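PDB 4GAX: amorpha-4,11-diene synthase, which is a sesquiterpene synthase of Artemisia annua, here an engineered alpha-bisabolol synthase variant, that probably cyclises farnesyl diphosphate and releases diphosphate. Local coordinates for residues N460-H465 against L495-V500; D317-Y322 against R389-E394; I206-K211 against R220-Q225. One frame throughout, in Å; residues are numbered along the deposited sequence.

Contact 1. Residues N460-H465 against L495-V500; sequences NDLAGH and LLYKQV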
loop_
_atom_site.group_PDB
_atom_site.type_symbol
_atom_site.label_atom_id
_atom_site.label_comp_id
_atom_site.label_asym_id
_atom_site.label_seq_id
_atom_site.Cartn_x
_atom_site.Cartn_y
_atom_site.Cartn_z
ATOM N N ASN A 460 8.481 10.499 -6.950
ATOM C CA ASN A 460 8.278 10.739 -8.378
ATOM C C ASN A 460 9.354 11.657 -8.966
ATOM O O ASN A 460 9.688 11.548 -10.143
ATOM C CB ASN A 460 6.875 11.299 -8.635
ATOM C CG ASN A 460 6.514 11.326 -10.112
ATOM O OD1 ASN A 460 7.181 10.703 -10.942
ATOM N ND2 ASN A 460 5.441 12.042 -10.444
ATOM N N ASP A 461 9.909 12.544 -8.141
ATOM C CA ASP A 461 10.987 13.432 -8.579
ATOM C C ASP A 461 12.327 12.708 -8.695
ATOM O O ASP A 461 13.290 13.256 -9.233
ATOM C CB ASP A 461 11.128 14.626 -7.635
ATOM C CG ASP A 461 9.999 15.623 -7.785
ATOM O OD1 ASP A 461 8.986 15.292 -8.443
ATOM O OD2 ASP A 461 10.119 16.736 -7.233
ATOM N N LEU A 462 12.388 11.485 -8.178
ATOM C CA LEU A 462 13.604 10.678 -8.266
ATOM C C LEU A 462 13.539 9.642 -9.389
ATOM O O LEU A 462 14.256 8.641 -9.363
ATOM C CB LEU A 462 13.913 10.014 -6.927
ATOM C CG LEU A 462 14.554 10.949 -5.901
ATOM C CD1 LEU A 462 14.285 10.459 -4.482
ATOM C CD2 LEU A 462 16.049 11.058 -6.154
ATOM N N ALA A 463 12.662 9.895 -10.360
ATOM C CA ALA A 463 12.637 9.163 -11.627
ATOM C C ALA A 463 11.976 9.998 -12.733
ATOM O O ALA A 463 12.292 9.833 -13.913
ATOM C CB ALA A 463 11.929 7.824 -11.464
ATOM N N GLY A 464 11.057 10.886 -12.349
ATOM C CA GLY A 464 10.460 11.833 -13.281
ATOM C C GLY A 464 8.938 11.867 -13.341
ATOM O O GLY A 464 8.289 10.835 -13.522
ATOM N N HIS A 465 8.369 13.065 -13.196
ATOM C CA HIS A 465 6.925 13.268 -13.331
ATOM C C HIS A 465 6.480 13.147 -14.790
ATOM O O HIS A 465 5.377 13.558 -15.152
ATOM C CB HIS A 465 6.520 14.622 -12.764
ATOM N N LEU A 495 21.531 13.347 -0.435
ATOM C CA LEU A 495 20.692 14.261 0.326
ATOM C C LEU A 495 19.220 13.971 0.091
ATOM O O LEU A 495 18.436 13.885 1.046
ATOM C CB LEU A 495 21.008 15.700 -0.058
ATOM C CG LEU A 495 22.398 16.157 0.384
ATOM C CD1 LEU A 495 22.753 17.511 -0.220
ATOM C CD2 LEU A 495 22.509 16.203 1.896
ATOM N N LEU A 496 18.846 13.812 -1.178
ATOM C CA LEU A 496 17.456 13.539 -1.533
ATOM C C LEU A 496 17.004 12.197 -0.997
ATOM O O LEU A 496 15.870 12.054 -0.547
ATOM C CB LEU A 496 17.250 13.591 -3.060
ATOM C CG LEU A 496 17.362 14.954 -3.738
ATOM C CD1 LEU A 496 17.077 14.823 -5.236
ATOM C CD2 LEU A 496 16.423 15.979 -3.100
ATOM N N TYR A 497 17.889 11.205 -1.019
ATOM C CA TYR A 497 17.504 9.901 -0.495
ATOM C C TYR A 497 17.356 9.897 1.035
ATOM O O TYR A 497 16.465 9.242 1.575
ATOM C CB TYR A 497 18.428 8.796 -1.017
ATOM C CG TYR A 497 18.058 8.370 -2.425
ATOM C CD1 TYR A 497 16.727 8.135 -2.769
ATOM C CD2 TYR A 497 19.022 8.228 -3.417
ATOM C CE1 TYR A 497 16.370 7.751 -4.051
ATOM C CE2 TYR A 497 18.672 7.848 -4.708
ATOM C CZ TYR A 497 17.342 7.613 -5.017
ATOM O OH TYR A 497 16.977 7.234 -6.292
ATOM N N LYS A 498 18.189 10.658 1.730
ATOM C CA LYS A 498 18.022 10.791 3.181
ATOM C C LYS A 498 16.679 11.464 3.535
ATOM O O LYS A 498 15.995 11.046 4.470
ATOM C CB LYS A 498 19.203 11.541 3.810
ATOM C CG LYS A 498 18.859 12.227 5.131
ATOM C CD LYS A 498 19.746 11.779 6.276
ATOM C CE LYS A 498 19.883 12.895 7.309
ATOM N NZ LYS A 498 18.557 13.391 7.780
ATOM N N GLN A 499 16.302 12.491 2.775
ATOM C CA GLN A 499 15.005 13.145 2.968
ATOM C C GLN A 499 13.853 12.143 2.836
ATOM O O GLN A 499 12.874 12.173 3.605
ATOM C CB GLN A 499 14.856 14.287 1.963
ATOM C CG GLN A 499 13.525 15.007 1.974
ATOM C CD GLN A 499 13.526 16.181 1.006
ATOM O OE1 GLN A 499 13.913 16.041 -0.157
ATOM N NE2 GLN A 499 13.115 17.350 1.488
ATOM N N VAL A 500 13.974 11.232 1.876
ATOM C CA VAL A 500 12.965 10.186 1.728
ATOM C C VAL A 500 12.949 9.244 2.934
ATOM O O VAL A 500 11.880 8.854 3.430
ATOM C CB VAL A 500 13.163 9.400 0.416
ATOM C CG1 VAL A 500 12.332 8.127 0.428
ATOM C CG2 VAL A 500 12.821 10.285 -0.787
#
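Leu462 reaches across to Leu496, Tyr497 and Val500, and its two methyls carry the contact. Because the closest CA pair, Leu462 CA and Leu496 CA, is 8.3 Å apart, the helix 489-513 is met by side chain and not by main chain.

The aromatic part belongs to Tyr497. Its ring lies beneath the leucine, and the CH-pi geometry is explicit: CD2 of Leu462 stands 4.2 Å from the Tyr497 ring centroid, only 28° off the ring normal. CD1 of Leu462 adds a close touch on the ring's near rim, 3.4 Å from Tyr497 CE1. With CG anti to the carbonyl carbon (chi1 -80°), the tyrosine ring is carried out from its helix, one face toward Leu462 CD2.

The aliphatic part falls to the two buried neighbours, four residues apart and therefore on one side of the helix. Leu462 CD2 meets Leu496 CD1 at 4.0 Å, while the other methyl, CD1, meets Val500 CG2 at 4.0 Å. Val500 also rests on Leu455 and Leu459 of helix 447-461, and Leu496 on Val478 and Tyr481, so Leu462 extends an existing apolar seam.

The sequence from Asn460 onward resembles the NSE/DTE motif of class I terpene synthases, whose role in such enzymes is metal binding; the chain after Leu462 is poorly ordered here. With no polar bond between the segments, the contact rests on dispersion and CH-pi packing, which depends on shape complementarity and burial, not on directional bonds.

Contact 2. Residues D317-Y322 against R389-E394; sequences DIYDAY and RNLMVE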
loop_
_atom_site.group_PDB
_atom_site.type_symbol
_atom_site.label_atom_id
_atom_site.label_comp_id
_atom_site.label_asym_id
_atom_site.label_seq_id
_atom_site.Cartn_x
_atom_site.Cartn_y
_atom_site.Cartn_z
ATOM N N ASP A 317 -5.592 13.784 -16.945
ATOM C CA ASP A 317 -5.152 13.876 -18.329
ATOM C C ASP A 317 -5.867 14.984 -19.104
ATOM O O ASP A 317 -5.429 15.361 -20.190
ATOM C CB ASP A 317 -5.295 12.526 -19.037
ATOM C CG ASP A 317 -4.269 11.504 -18.562
ATOM O OD1 ASP A 317 -3.344 11.889 -17.808
ATOM O OD2 ASP A 317 -4.381 10.319 -18.955
ATOM N N ILE A 318 -6.968 15.496 -18.553
ATOM C CA ILE A 318 -7.641 16.657 -19.138
ATOM C C ILE A 318 -7.023 17.939 -18.585
ATOM O O ILE A 318 -6.828 18.917 -19.301
ATOM C CB ILE A 318 -9.151 16.690 -18.820
ATOM C CG1 ILE A 318 -9.868 15.478 -19.412
ATOM C CG2 ILE A 318 -9.780 17.952 -19.374
ATOM C CD1 ILE A 318 -11.340 15.392 -19.026
ATOM N N TYR A 319 -6.712 17.935 -17.297
ATOM C CA TYR A 319 -6.186 19.141 -16.669
ATOM C C TYR A 319 -4.711 19.370 -16.962
ATOM O O TYR A 319 -4.272 20.517 -17.042
ATOM C CB TYR A 319 -6.440 19.126 -15.158
ATOM C CG TYR A 319 -7.830 19.586 -14.801
ATOM C CD1 TYR A 319 -8.058 20.877 -14.341
ATOM C CD2 TYR A 319 -8.920 18.740 -14.959
ATOM C CE1 TYR A 319 -9.342 21.310 -14.027
ATOM C CE2 TYR A 319 -10.195 19.154 -14.649
ATOM C CZ TYR A 319 -10.405 20.438 -14.188
ATOM O OH TYR A 319 -11.684 20.843 -13.884
ATOM N N ASP A 320 -3.948 18.293 -17.131
ATOM C CA ASP A 320 -2.511 18.440 -17.328
ATOM C C ASP A 320 -2.210 19.135 -18.646
ATOM O O ASP A 320 -1.803 20.294 -18.667
ATOM C CB ASP A 320 -1.795 17.095 -17.270
ATOM C CG ASP A 320 -0.300 17.246 -17.044
ATOM O OD1 ASP A 320 0.459 16.286 -17.306
ATOM O OD2 ASP A 320 0.119 18.338 -16.600
ATOM N N ALA A 321 -2.408 18.420 -19.746
ATOM C CA ALA A 321 -2.171 18.996 -21.059
ATOM C C ALA A 321 -3.472 19.508 -21.675
ATOM O O ALA A 321 -3.729 20.712 -21.722
ATOM C CB ALA A 321 -1.512 17.968 -21.979
ATOM N N TYR A 322 -4.295 18.560 -22.097
ATOM C CA TYR A 322 -5.456 18.776 -22.958
ATOM C C TYR A 322 -6.292 20.065 -22.860
ATOM O O TYR A 322 -6.348 20.840 -23.818
ATOM C CB TYR A 322 -6.379 17.555 -22.887
ATOM C CG TYR A 322 -6.977 17.250 -24.225
ATOM C CD1 TYR A 322 -6.193 16.724 -25.245
ATOM C CD2 TYR A 322 -8.301 17.531 -24.493
ATOM C CE1 TYR A 322 -6.722 16.465 -26.485
ATOM C CE2 TYR A 322 -8.843 17.276 -25.729
ATOM C CZ TYR A 322 -8.049 16.740 -26.718
ATOM O OH TYR A 322 -8.589 16.478 -27.952
ATOM N N ARG A 389 -11.249 21.021 -7.734
ATOM C CA ARG A 389 -11.054 22.417 -7.358
ATOM C C ARG A 389 -9.590 22.778 -7.385
ATOM O O ARG A 389 -9.193 23.775 -7.981
ATOM C CB ARG A 389 -11.522 22.608 -5.923
ATOM C CG ARG A 389 -12.604 23.613 -5.732
ATOM C CD ARG A 389 -13.074 23.540 -4.303
ATOM N NE ARG A 389 -14.469 23.124 -4.213
ATOM C CZ ARG A 389 -14.963 22.386 -3.228
ATOM N NH1 ARG A 389 -14.161 21.966 -2.248
ATOM N NH2 ARG A 389 -16.257 22.071 -3.226
ATOM N N ASN A 390 -8.778 21.962 -6.722
ATOM C CA ASN A 390 -7.362 22.285 -6.599
ATOM C C ASN A 390 -6.594 22.036 -7.894
ATOM O O ASN A 390 -5.564 22.669 -8.137
ATOM C CB ASN A 390 -6.731 21.583 -5.392
ATOM C CG ASN A 390 -7.148 22.223 -4.075
ATOM O OD1 ASN A 390 -6.530 23.186 -3.611
ATOM N ND2 ASN A 390 -8.210 21.696 -3.474
ATOM N N LEU A 391 -7.095 21.123 -8.726
ATOM C CA LEU A 391 -6.577 21.022 -10.087
ATOM C C LEU A 391 -6.829 22.347 -10.813
ATOM O O LEU A 391 -5.992 22.801 -11.593
ATOM C CB LEU A 391 -7.208 19.854 -10.854
ATOM C CG LEU A 391 -6.720 18.442 -10.502
ATOM C CD1 LEU A 391 -7.481 17.390 -11.293
ATOM C CD2 LEU A 391 -5.216 18.297 -10.741
ATOM N N MET A 392 -7.967 22.984 -10.531
ATOM C CA MET A 392 -8.309 24.254 -11.179
ATOM C C MET A 392 -7.528 25.410 -10.564
ATOM O O MET A 392 -7.299 26.437 -11.219
ATOM C CB MET A 392 -9.805 24.539 -11.098
ATOM C CG MET A 392 -10.243 25.700 -11.985
ATOM S SD MET A 392 -9.909 25.349 -13.726
ATOM C CE MET A 392 -9.292 26.938 -14.285
ATOM N N VAL A 393 -7.126 25.243 -9.306
ATOM C CA VAL A 393 -6.265 26.222 -8.655
ATOM C C VAL A 393 -4.983 26.391 -9.460
ATOM O O VAL A 393 -4.606 27.516 -9.815
ATOM C CB VAL A 393 -5.911 25.814 -7.207
ATOM C CG1 VAL A 393 -4.630 26.513 -6.739
ATOM C CG2 VAL A 393 -7.070 26.117 -6.270
ATOM N N GLU A 394 -4.331 25.271 -9.765
ATOM C CA GLU A 394 -3.061 25.322 -10.474
ATOM C C GLU A 394 -3.205 25.681 -11.953
ATOM O O GLU A 394 -2.226 26.078 -12.592
ATOM C CB GLU A 394 -2.261 24.032 -10.279
ATOM C CG GLU A 394 -3.056 22.756 -10.390
ATOM C CD GLU A 394 -2.342 21.585 -9.732
ATOM O OE1 GLU A 394 -1.530 21.827 -8.814
ATOM O OE2 GLU A 394 -2.585 20.424 -10.134
#
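This is a buried aromatic-aliphatic contact, Tyr319 against Leu391 and Met392, joining helix 299-322 to helix 374-399 in the metal-binding domain. The helices come close here, with Tyr319 CA 6.9 Å from Leu391 CA. One ring face is met by Leu391 CB, which sits 3.7 Å above the plane, offset toward the rim; at 26° off the normal, this is a CH-pi contact. Leu391 CD1 lies farther along the ring, 4.2 Å from both CG and CD2 of Tyr319. Met392 uses the edge instead: its SD is 4.1 Å from Tyr319 CE1 and 79° off the ring normal, an edge-on Met-aromatic contact. The methionine has CG anti to its own nitrogen (chi1 -169°) and then bends at chi2, which carries the sulfur to the rim.

Tyr319 falls within the sequence DDIYD, the DDxxD motif of class I terpene synthases, where the aspartates probably serve metal binding while the tyrosine between them packs inward. Its hydroxyl is hydrogen-bonded to Thr332. Helix 325-337 completes the surroundings: Leu328 and Phe331 touch Tyr319, Tyr325 and Thr332 touch Met392, and Leu391 also reaches back to Ile315 and Asp316 of helix 299-322.

Contact 3. Residues I206-K211 against R220-Q225; sequences IQRALK and RIEAVQ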
loop_
_atom_site.group_PDB
_atom_site.type_symbol
_atom_site.label_atom_id
_atom_site.label_comp_id
_atom_site.label_asym_id
_atom_site.label_seq_id
_atom_site.Cartn_x
_atom_site.Cartn_y
_atom_site.Cartn_z
ATOM N N ILE A 206 17.759 -13.427 2.483
ATOM C CA ILE A 206 18.463 -12.260 3.031
ATOM C C ILE A 206 18.500 -11.114 2.002
ATOM O O ILE A 206 18.223 -9.966 2.317
ATOM C CB ILE A 206 19.900 -12.619 3.405
ATOM C CG1 ILE A 206 19.898 -13.690 4.499
ATOM C CG2 ILE A 206 20.674 -11.374 3.862
ATOM C CD1 ILE A 206 21.278 -14.310 4.743
ATOM N N GLN A 207 18.846 -11.421 0.762
ATOM C CA GLN A 207 18.999 -10.360 -0.229
ATOM C C GLN A 207 17.666 -9.704 -0.590
ATOM O O GLN A 207 17.623 -8.502 -0.850
ATOM C CB GLN A 207 19.747 -10.861 -1.465
ATOM C CG GLN A 207 21.114 -10.179 -1.686
ATOM C CD GLN A 207 21.089 -8.634 -1.526
ATOM O OE1 GLN A 207 20.147 -7.946 -1.961
ATOM N NE2 GLN A 207 22.144 -8.092 -0.906
ATOM N N ARG A 208 16.565 -10.451 -0.555
ATOM C CA ARG A 208 15.274 -9.794 -0.807
ATOM C C ARG A 208 14.955 -8.810 0.318
ATOM O O ARG A 208 14.520 -7.692 0.055
ATOM C CB ARG A 208 14.112 -10.777 -1.060
ATOM C CG ARG A 208 13.836 -11.802 0.029
ATOM C CD ARG A 208 12.646 -12.718 -0.351
ATOM N NE ARG A 208 11.402 -11.976 -0.404
ATOM C CZ ARG A 208 10.459 -11.990 0.537
ATOM N NH1 ARG A 208 10.568 -12.748 1.625
ATOM N NH2 ARG A 208 9.385 -11.241 0.379
ATOM N N ALA A 209 15.207 -9.216 1.563
ATOM C CA ALA A 209 14.994 -8.337 2.707
ATOM C C ALA A 209 15.841 -7.065 2.607
ATOM O O ALA A 209 15.355 -5.955 2.868
ATOM C CB ALA A 209 15.291 -9.082 4.009
ATOM N N LEU A 210 17.110 -7.229 2.239
ATOM C CA LEU A 210 18.003 -6.082 2.072
ATOM C C LEU A 210 17.547 -5.137 0.949
ATOM O O LEU A 210 17.712 -3.913 1.044
ATOM C CB LEU A 210 19.436 -6.564 1.811
ATOM C CG LEU A 210 20.114 -7.297 2.976
ATOM C CD1 LEU A 210 21.519 -7.757 2.589
ATOM C CD2 LEU A 210 20.159 -6.418 4.219
ATOM N N LYS A 211 16.985 -5.704 -0.119
ATOM C CA LYS A 211 16.446 -4.899 -1.221
ATOM C C LYS A 211 15.225 -4.081 -0.772
ATOM O O LYS A 211 15.084 -2.914 -1.146
ATOM C CB LYS A 211 16.080 -5.794 -2.410
ATOM C CG LYS A 211 15.925 -5.068 -3.745
ATOM C CD LYS A 211 16.500 -5.895 -4.912
ATOM C CE LYS A 211 18.037 -5.955 -4.878
ATOM N NZ LYS A 211 18.595 -7.297 -4.488
ATOM N N ARG A 220 0.357 -8.670 0.101
ATOM C CA ARG A 220 0.078 -9.690 -0.925
ATOM C C ARG A 220 1.331 -10.011 -1.742
ATOM O O ARG A 220 1.538 -11.153 -2.197
ATOM C CB ARG A 220 -1.053 -9.232 -1.860
ATOM C CG ARG A 220 -1.542 -10.300 -2.852
ATOM C CD ARG A 220 -2.159 -11.497 -2.133
ATOM N NE ARG A 220 -2.818 -12.395 -3.087
ATOM C CZ ARG A 220 -3.389 -13.554 -2.769
ATOM N NH1 ARG A 220 -3.378 -13.992 -1.509
ATOM N NH2 ARG A 220 -3.970 -14.281 -3.722
ATOM N N ILE A 221 2.183 -9.011 -1.932
ATOM C CA ILE A 221 3.440 -9.252 -2.646
ATOM C C ILE A 221 4.389 -10.064 -1.751
ATOM O O ILE A 221 5.132 -10.919 -2.237
ATOM C CB ILE A 221 4.115 -7.925 -3.076
ATOM C CG1 ILE A 221 3.216 -7.189 -4.075
ATOM C CG2 ILE A 221 5.473 -8.173 -3.694
ATOM C CD1 ILE A 221 3.748 -5.783 -4.464
ATOM N N GLU A 222 4.386 -9.796 -0.450
ATOM C CA GLU A 222 5.197 -10.625 0.467
ATOM C C GLU A 222 4.766 -12.090 0.419
ATOM O O GLU A 222 5.602 -12.990 0.355
ATOM C CB GLU A 222 5.148 -10.100 1.900
ATOM C CG GLU A 222 5.717 -11.060 2.968
ATOM C CD GLU A 222 7.232 -11.242 2.877
ATOM O OE1 GLU A 222 7.896 -10.496 2.108
ATOM O OE2 GLU A 222 7.770 -12.132 3.594
ATOM N N ALA A 223 3.461 -12.325 0.406
ATOM C CA ALA A 223 2.946 -13.688 0.400
ATOM C C ALA A 223 3.444 -14.472 -0.805
ATOM O O ALA A 223 3.917 -15.604 -0.658
ATOM C CB ALA A 223 1.403 -13.693 0.452
ATOM N N VAL A 224 3.369 -13.877 -1.991
ATOM C CA VAL A 224 3.834 -14.579 -3.191
ATOM C C VAL A 224 5.306 -14.949 -3.085
ATOM O O VAL A 224 5.722 -15.979 -3.618
ATOM C CB VAL A 224 3.581 -13.790 -4.522
ATOM C CG1 VAL A 224 2.212 -13.171 -4.535
ATOM C CG2 VAL A 224 4.622 -12.726 -4.727
ATOM N N GLN A 225 6.098 -14.130 -2.395
ATOM C CA GLN A 225 7.529 -14.420 -2.270
ATOM C C GLN A 225 7.819 -15.300 -1.051
ATOM O O GLN A 225 8.738 -16.120 -1.075
ATOM C CB GLN A 225 8.349 -13.119 -2.185
ATOM C CG GLN A 225 8.168 -12.182 -3.378
ATOM C CD GLN A 225 8.810 -10.812 -3.158
ATOM O OE1 GLN A 225 9.572 -10.609 -2.206
ATOM N NE2 GLN A 225 8.501 -9.865 -4.046
#
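Arg208 spans the gap to Gln225 and Glu222, and nearly everything in the contact depends on its guanidinium. Gln225 OE1 receives two N-H groups side-on: NE of Arg208 at 2.9 Å and NH2 of Arg208 at 2.7 Å. Both bonds are bent, with N-H...O angles of 137° and 144°, as expected when a single oxygen is shared. That oxygen lies close to the guanidinium plane although the amide itself stands almost perpendicular to it, at 83°. Gln225 CB covers a guanidinium face, 3.3 Å from Arg208 NH2.

Glu222 meets the guanidinium edge with its carboxylate. The salt bridge pairs Arg208 NH2 with Glu222 OE1; the modelled 2.4 Å is so short that the exact length is doubtful. Arg208 NH1 to Glu222 OE2, at 3.5 Å, is a weak bond.

These links join helix 200-211, of the all-helical N-terminal domain of plant terpene synthases, to helix 219-232, which packs against helices 238-269 and 547-557. The polar bridge therefore runs between the N-terminal helices and a helix leaning on those that follow.

Further partners complete the accounting. Arg208 NH1 also forms a salt bridge with Glu205, while the buried carboxylate of Glu222 is additionally met by Arg217 at OE1 and Arg89 at OE2, so its negative charge is probably well balanced. A methionine in place of Arg208 would probably leave Gln225 OE1 without its two donors and its amide freer to turn, and take one cation from Glu222. Along a flank of helix 200-211, Lys211 NZ donates to Gln207 OE1 at 3.0 Å, one turn back.

In the fold
From the N terminus, contact 3 comes first, closing over the eight residues between its segments, which lie on helices 200-211 and 219-232. Contact 2 follows, with 66 mostly helical residues between its segments, and contact 1 closes last, over 29 residues that include an unmodelled length. The three are in series: none nests in or crosses another. Contacts 1 and 2 both belong to the metal-binding domain and lie at or next to sequences that resemble the two metal-binding motifs of class I enzymes; their centres are 24 Å apart, their nearest atoms about 6 Å. Contact 3 lies across the chain's centre from contact 2, 38 Å between centres, and ties helix 200-211 of the N-terminal region to helix 219-232, which packs on later helices.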